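Sensory box/response regulator (Mycobacterium smegmatis, PDB 5YRP) is an EAL-domain protein of the sensory box/response regulator kind, whose barrel-like fold carries a magnesium ion in the present model. Local coordinates at residues A[8-22]-A[220-234]. Sequence-based numbering, arbitrary orientation.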
loop_
_atom_site.group_PDB
_atom_site.type_symbol
_atom_site.label_atom_id
_atom_site.label_comp_id
_atom_site.label_asym_id
_atom_site.label_seq_id
_atom_site.Cartn_x
_atom_site.Cartn_y
_atom_site.Cartn_z
ATOM N N LEU A 8 20.824 12.902 -20.542
ATOM C CA LEU A 8 19.458 12.935 -20.036
ATOM C C LEU A 8 18.435 12.546 -21.093
ATOM O O LEU A 8 18.655 12.684 -22.295
ATOM C CB LEU A 8 19.107 14.296 -19.431
ATOM C CG LEU A 8 19.552 14.531 -17.981
ATOM C CD1 LEU A 8 19.185 15.944 -17.557
ATOM C CD2 LEU A 8 18.949 13.530 -17.005
ATOM N N HIS A 9 17.298 12.092 -20.586
ATOM C CA HIS A 9 16.256 11.422 -21.348
ATOM C C HIS A 9 14.961 11.964 -20.787
ATOM O O HIS A 9 14.808 12.044 -19.570
ATOM C CB HIS A 9 16.353 9.916 -21.082
ATOM C CG HIS A 9 15.825 9.052 -22.182
ATOM N ND1 HIS A 9 15.529 7.719 -21.994
ATOM C CD2 HIS A 9 15.551 9.321 -23.481
ATOM C CE1 HIS A 9 15.103 7.200 -23.131
ATOM N NE2 HIS A 9 15.100 8.152 -24.049
ATOM N N TYR A 10 14.029 12.355 -21.641
ATOM C CA TYR A 10 12.817 13.001 -21.147
ATOM C C TYR A 10 11.550 12.285 -21.571
ATOM O O TYR A 10 11.237 12.206 -22.755
ATOM C CB TYR A 10 12.778 14.449 -21.590
ATOM C CG TYR A 10 13.884 15.277 -21.010
ATOM C CD1 TYR A 10 13.724 15.916 -19.784
ATOM C CD2 TYR A 10 15.093 15.425 -21.682
ATOM C CE1 TYR A 10 14.737 16.681 -19.240
ATOM C CE2 TYR A 10 16.114 16.190 -21.146
ATOM C CZ TYR A 10 15.931 16.816 -19.924
ATOM O OH TYR A 10 16.943 17.580 -19.385
ATOM N N LEU A 11 10.837 11.760 -20.580
ATOM C CA LEU A 11 9.566 11.077 -20.795
ATOM C C LEU A 11 8.444 12.082 -20.586
ATOM O O LEU A 11 8.174 12.471 -19.450
ATOM C CB LEU A 11 9.423 9.910 -19.810
ATOM C CG LEU A 11 8.082 9.173 -19.737
ATOM C CD1 LEU A 11 7.600 8.741 -21.115
ATOM C CD2 LEU A 11 8.202 7.967 -18.819
ATOM N N PRO A 12 7.787 12.514 -21.678
ATOM C CA PRO A 12 6.776 13.546 -21.513
ATOM C C PRO A 12 5.483 13.020 -20.914
ATOM O O PRO A 12 5.121 11.855 -21.100
ATOM C CB PRO A 12 6.539 14.044 -22.937
ATOM C CG PRO A 12 6.860 12.887 -23.793
ATOM C CD PRO A 12 7.909 12.085 -23.082
ATOM N N GLU A 13 4.807 13.910 -20.199
ATOM C CA GLU A 13 3.559 13.614 -19.517
ATOM C C GLU A 13 2.454 14.441 -20.146
ATOM O O GLU A 13 2.459 15.669 -20.052
ATOM C CB GLU A 13 3.688 13.972 -18.041
ATOM C CG GLU A 13 2.418 13.799 -17.232
ATOM C CD GLU A 13 2.591 14.302 -15.820
ATOM O OE1 GLU A 13 1.639 14.897 -15.279
ATOM O OE2 GLU A 13 3.689 14.117 -15.252
ATOM N N ILE A 14 1.497 13.765 -20.770
ATOM C CA ILE A 14 0.488 14.458 -21.548
ATOM C C ILE A 14 -0.901 14.374 -20.927
ATOM O O ILE A 14 -1.190 13.489 -20.130
ATOM C CB ILE A 14 0.436 13.930 -22.996
ATOM C CG1 ILE A 14 -0.082 12.493 -23.043
ATOM C CG2 ILE A 14 1.815 14.010 -23.639
ATOM C CD1 ILE A 14 -0.581 12.094 -24.414
ATOM N N ASP A 15 -1.744 15.332 -21.299
ATOM C CA ASP A 15 -3.172 15.252 -21.063
ATOM C C ASP A 15 -3.758 14.353 -22.142
ATOM O O ASP A 15 -3.730 14.694 -23.320
ATOM C CB ASP A 15 -3.798 16.645 -21.150
ATOM C CG ASP A 15 -5.285 16.650 -20.826
ATOM O OD1 ASP A 15 -5.868 15.568 -20.590
ATOM O OD2 ASP A 15 -5.873 17.751 -20.809
HETATM N N MSE A 16 -4.295 13.209 -21.740
HETATM C CA MSE A 16 -4.789 12.214 -22.696
HETATM C C MSE A 16 -6.062 12.608 -23.382
HETATM O O MSE A 16 -6.462 11.978 -24.365
HETATM C CB MSE A 16 -5.062 10.922 -21.960
HETATM C CG MSE A 16 -3.771 10.294 -21.475
HETATM SE SE MSE A 16 -4.244 8.518 -20.782
HETATM C CE MSE A 16 -5.160 9.091 -19.134
ATOM N N ARG A 17 -6.724 13.634 -22.857
ATOM C CA ARG A 17 -7.903 14.201 -23.498
ATOM C C ARG A 17 -7.478 14.990 -24.736
ATOM O O ARG A 17 -7.938 14.723 -25.844
ATOM C CB ARG A 17 -8.658 15.113 -22.524
ATOM C CG ARG A 17 -9.114 14.430 -21.236
ATOM C CD ARG A 17 -9.808 15.387 -20.273
ATOM N NE ARG A 17 -8.945 16.494 -19.854
ATOM C CZ ARG A 17 -9.185 17.308 -18.827
ATOM N NH1 ARG A 17 -8.322 18.281 -18.544
ATOM N NH2 ARG A 17 -10.274 17.159 -18.076
ATOM N N THR A 18 -6.580 15.949 -24.529
ATOM C CA THR A 18 -6.112 16.850 -25.585
ATOM C C THR A 18 -4.924 16.281 -26.357
ATOM O O THR A 18 -4.855 16.386 -27.577
ATOM C CB THR A 18 -5.675 18.208 -24.993
ATOM O OG1 THR A 18 -6.674 18.685 -24.089
ATOM C CG2 THR A 18 -5.444 19.247 -26.094
ATOM N N GLY A 19 -3.987 15.687 -25.629
ATOM C CA GLY A 19 -2.688 15.309 -26.180
ATOM C C GLY A 19 -1.618 16.328 -25.827
ATOM O O GLY A 19 -0.479 16.199 -26.266
ATOM N N GLU A 20 -1.986 17.326 -25.022
ATOM C CA GLU A 20 -1.088 18.421 -24.636
ATOM C C GLU A 20 -0.060 17.971 -23.595
ATOM O O GLU A 20 -0.399 17.260 -22.651
ATOM C CB GLU A 20 -1.900 19.595 -24.071
ATOM C CG GLU A 20 -1.059 20.812 -23.689
ATOM C CD GLU A 20 -1.838 21.892 -22.951
ATOM O OE1 GLU A 20 -3.006 21.658 -22.568
ATOM O OE2 GLU A 20 -1.267 22.985 -22.748
ATOM N N VAL A 21 1.186 18.409 -23.767
ATOM C CA VAL A 21 2.265 18.106 -22.827
ATOM C C VAL A 21 2.170 19.009 -21.592
ATOM O O VAL A 21 2.350 20.225 -21.686
ATOM C CB VAL A 21 3.654 18.281 -23.482
ATOM C CG1 VAL A 21 4.767 18.011 -22.479
ATOM C CG2 VAL A 21 3.804 17.357 -24.682
ATOM N N LEU A 22 1.893 18.399 -20.441
ATOM C CA LEU A 22 1.747 19.123 -19.171
ATOM C C LEU A 22 3.032 19.136 -18.355
ATOM O O LEU A 22 3.274 20.062 -17.574
ATOM C CB LEU A 22 0.632 18.504 -18.332
ATOM C CG LEU A 22 -0.717 18.318 -19.024
ATOM C CD1 LEU A 22 -1.724 17.810 -18.012
ATOM C CD2 LEU A 22 -1.220 19.603 -19.667
ATOM N N CYS A 220 -8.736 9.933 -14.488
ATOM C CA CYS A 220 -7.312 10.266 -14.539
ATOM C C CYS A 220 -6.961 10.690 -15.962
ATOM O O CYS A 220 -6.998 9.870 -16.882
ATOM C CB CYS A 220 -6.458 9.066 -14.116
ATOM S SG CYS A 220 -4.686 9.410 -13.998
ATOM N N TYR A 221 -6.640 11.969 -16.138
ATOM C CA TYR A 221 -6.369 12.517 -17.473
ATOM C C TYR A 221 -4.870 12.675 -17.789
ATOM O O TYR A 221 -4.470 12.584 -18.950
ATOM C CB TYR A 221 -7.136 13.834 -17.690
ATOM C CG TYR A 221 -6.712 15.014 -16.828
ATOM C CD1 TYR A 221 -5.681 15.865 -17.232
ATOM C CD2 TYR A 221 -7.369 15.306 -15.631
ATOM C CE1 TYR A 221 -5.300 16.956 -16.458
ATOM C CE2 TYR A 221 -6.994 16.395 -14.851
ATOM C CZ TYR A 221 -5.959 17.218 -15.271
ATOM O OH TYR A 221 -5.574 18.304 -14.513
ATOM N N ARG A 222 -4.051 12.898 -16.763
ATOM C CA ARG A 222 -2.599 13.016 -16.941
ATOM C C ARG A 222 -1.968 11.636 -17.004
ATOM O O ARG A 222 -2.308 10.759 -16.212
ATOM C CB ARG A 222 -1.971 13.784 -15.782
ATOM C CG ARG A 222 -2.562 15.158 -15.532
ATOM C CD ARG A 222 -1.988 15.781 -14.271
ATOM N NE ARG A 222 -1.707 17.205 -14.459
ATOM C CZ ARG A 222 -0.530 17.719 -14.831
ATOM N NH1 ARG A 222 0.526 16.945 -15.065
ATOM N NH2 ARG A 222 -0.404 19.034 -14.968
ATOM N N ALA A 223 -1.033 11.446 -17.926
ATOM C CA ALA A 223 -0.394 10.143 -18.093
ATOM C C ALA A 223 0.942 10.183 -18.839
ATOM O O ALA A 223 1.243 11.133 -19.564
ATOM C CB ALA A 223 -1.347 9.188 -18.790
ATOM N N GLN A 224 1.729 9.129 -18.624
ATOM C CA GLN A 224 2.970 8.868 -19.347
ATOM C C GLN A 224 2.919 7.444 -19.891
ATOM O O GLN A 224 2.280 6.576 -19.298
ATOM C CB GLN A 224 4.174 8.989 -18.420
ATOM C CG GLN A 224 4.251 10.283 -17.632
ATOM C CD GLN A 224 5.520 10.384 -16.806
ATOM O OE1 GLN A 224 6.360 9.490 -16.834
ATOM N NE2 GLN A 224 5.660 11.474 -16.060
ATOM N N GLY A 225 3.595 7.197 -21.008
ATOM C CA GLY A 225 3.638 5.851 -21.586
ATOM C C GLY A 225 4.146 5.802 -23.013
ATOM O O GLY A 225 4.097 6.803 -23.727
ATOM N N PHE A 226 4.619 4.625 -23.427
ATOM C CA PHE A 226 5.133 4.421 -24.789
ATOM C C PHE A 226 4.064 4.721 -25.843
ATOM O O PHE A 226 4.370 5.233 -26.921
ATOM C CB PHE A 226 5.660 2.987 -24.987
ATOM C CG PHE A 226 6.880 2.645 -24.153
ATOM C CD1 PHE A 226 7.975 3.506 -24.077
ATOM C CD2 PHE A 226 6.948 1.431 -23.470
ATOM C CE1 PHE A 226 9.093 3.175 -23.317
ATOM C CE2 PHE A 226 8.064 1.096 -22.713
ATOM C CZ PHE A 226 9.137 1.969 -22.637
ATOM N N LEU A 227 2.816 4.393 -25.521
ATOM C CA LEU A 227 1.673 4.683 -26.387
ATOM C C LEU A 227 1.472 6.182 -26.582
ATOM O O LEU A 227 1.175 6.638 -27.682
ATOM C CB LEU A 227 0.402 4.100 -25.776
ATOM C CG LEU A 227 -0.867 4.224 -26.623
ATOM C CD1 LEU A 227 -0.899 3.151 -27.699
ATOM C CD2 LEU A 227 -2.102 4.142 -25.741
ATOM N N LEU A 228 1.616 6.932 -25.496
ATOM C CA LEU A 228 1.416 8.377 -25.503
ATOM C C LEU A 228 2.610 9.080 -26.140
ATOM O O LEU A 228 2.459 9.874 -27.072
ATOM C CB LEU A 228 1.212 8.882 -24.073
ATOM C CG LEU A 228 -0.159 8.630 -23.432
ATOM C CD1 LEU A 228 -0.680 7.218 -23.649
ATOM C CD2 LEU A 228 -0.104 8.937 -21.946
ATOM N N SER A 229 3.795 8.785 -25.619
ATOM C CA SER A 229 5.034 9.292 -26.184
ATOM C C SER A 229 6.239 8.576 -25.600
ATOM O O SER A 229 6.317 8.349 -24.394
ATOM C CB SER A 229 5.173 10.784 -25.924
ATOM O OG SER A 229 6.486 11.216 -26.231
ATOM N N LYS A 230 7.192 8.253 -26.469
ATOM C CA LYS A 230 8.425 7.579 -26.065
ATOM C C LYS A 230 9.299 8.571 -25.303
ATOM O O LYS A 230 9.103 9.785 -25.420
ATOM C CB LYS A 230 9.210 7.067 -27.282
ATOM C CG LYS A 230 8.407 6.308 -28.335
ATOM C CD LYS A 230 8.000 4.917 -27.871
ATOM C CE LYS A 230 7.053 4.247 -28.863
ATOM N NZ LYS A 230 7.672 4.018 -30.200
ATOM N N PRO A 231 10.260 8.066 -24.510
ATOM C CA PRO A 231 11.237 8.975 -23.914
ATOM C C PRO A 231 12.198 9.542 -24.960
ATOM O O PRO A 231 12.765 8.787 -25.752
ATOM C CB PRO A 231 11.977 8.089 -22.908
ATOM C CG PRO A 231 11.050 6.964 -22.624
ATOM C CD PRO A 231 10.323 6.723 -23.911
ATOM N N ILE A 232 12.369 10.862 -24.946
ATOM C CA ILE A 232 13.108 11.581 -25.990
ATOM C C ILE A 232 14.116 12.578 -25.423
ATOM O O ILE A 232 14.007 13.006 -24.269
ATOM C CB ILE A 232 12.153 12.340 -26.939
ATOM C CG1 ILE A 232 11.242 13.292 -26.150
ATOM C CG2 ILE A 232 11.333 11.352 -27.760
ATOM C CD1 ILE A 232 10.423 14.228 -27.011
ATOM N N LEU A 233 15.079 12.952 -26.263
ATOM C CA LEU A 233 16.178 13.842 -25.869
ATOM C C LEU A 233 15.705 15.274 -25.657
ATOM O O LEU A 233 14.630 15.660 -26.106
ATOM C CB LEU A 233 17.290 13.827 -26.925
ATOM C CG LEU A 233 18.076 12.519 -27.061
ATOM C CD1 LEU A 233 18.799 12.436 -28.396
ATOM C CD2 LEU A 233 19.065 12.367 -25.917
ATOM N N GLY A 234 16.532 16.059 -24.980
ATOM C CA GLY A 234 16.206 17.447 -24.670
ATOM C C GLY A 234 15.873 18.259 -25.909
ATOM O O GLY A 234 14.945 19.068 -25.903
#
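Ile14 and Ala223 form an antiparallel hydrogen-bonded pair, with Ile14 N 2.9 Å from Ala223 O; Met16 N bonds to Tyr221 O beyond it, and after residues 225-230 loop away from the strand, Tyr10 and Ile232 make a single further bridge. On one side of the paired strands, Ile14 uses its long branch: CG1 stands between the backbone N and the carbonyl carbon (chi1 68°), which brings CD1 to 3.6 Å from Leu228 CG. Met16, present as selenomethionine, packs its SE 3.6 Å from Ala223 CB, where a small side chain suits the fit. In the EAL fold, a TIM-barrel variant whose first strand runs antiparallel to the others, this pairing of strand 7-15 with strand 222-223 closes the sheet. On the other side, the extended chain of Glu13 carries its carboxylate to the edge of the Arg222 guanidinium, a salt bridge with planes 79° apart. Arg83 is a second cationic partner of Glu13, so the buried acid is probably held as a carboxylate. Leu22 CD1 lies over one face of the same guanidinium, 3.4 Å from Arg222 CZ, an apolar methyl against a flat cation. At the turn, Arg17 lays its guanidinium on the Tyr221 ring, centres 4.2 Å apart and planes at 11°, a stacked cation-pi pair. Asp15 steadies that arginine by a salt bridge, and its OD1 also accepts from Arg17 N in an Asx turn. Toward the other end, Pro231 CB sits over one face of the His9 ring, 3.5 Å from its centroid, a CH-pi contact of compact proline with flat imidazole.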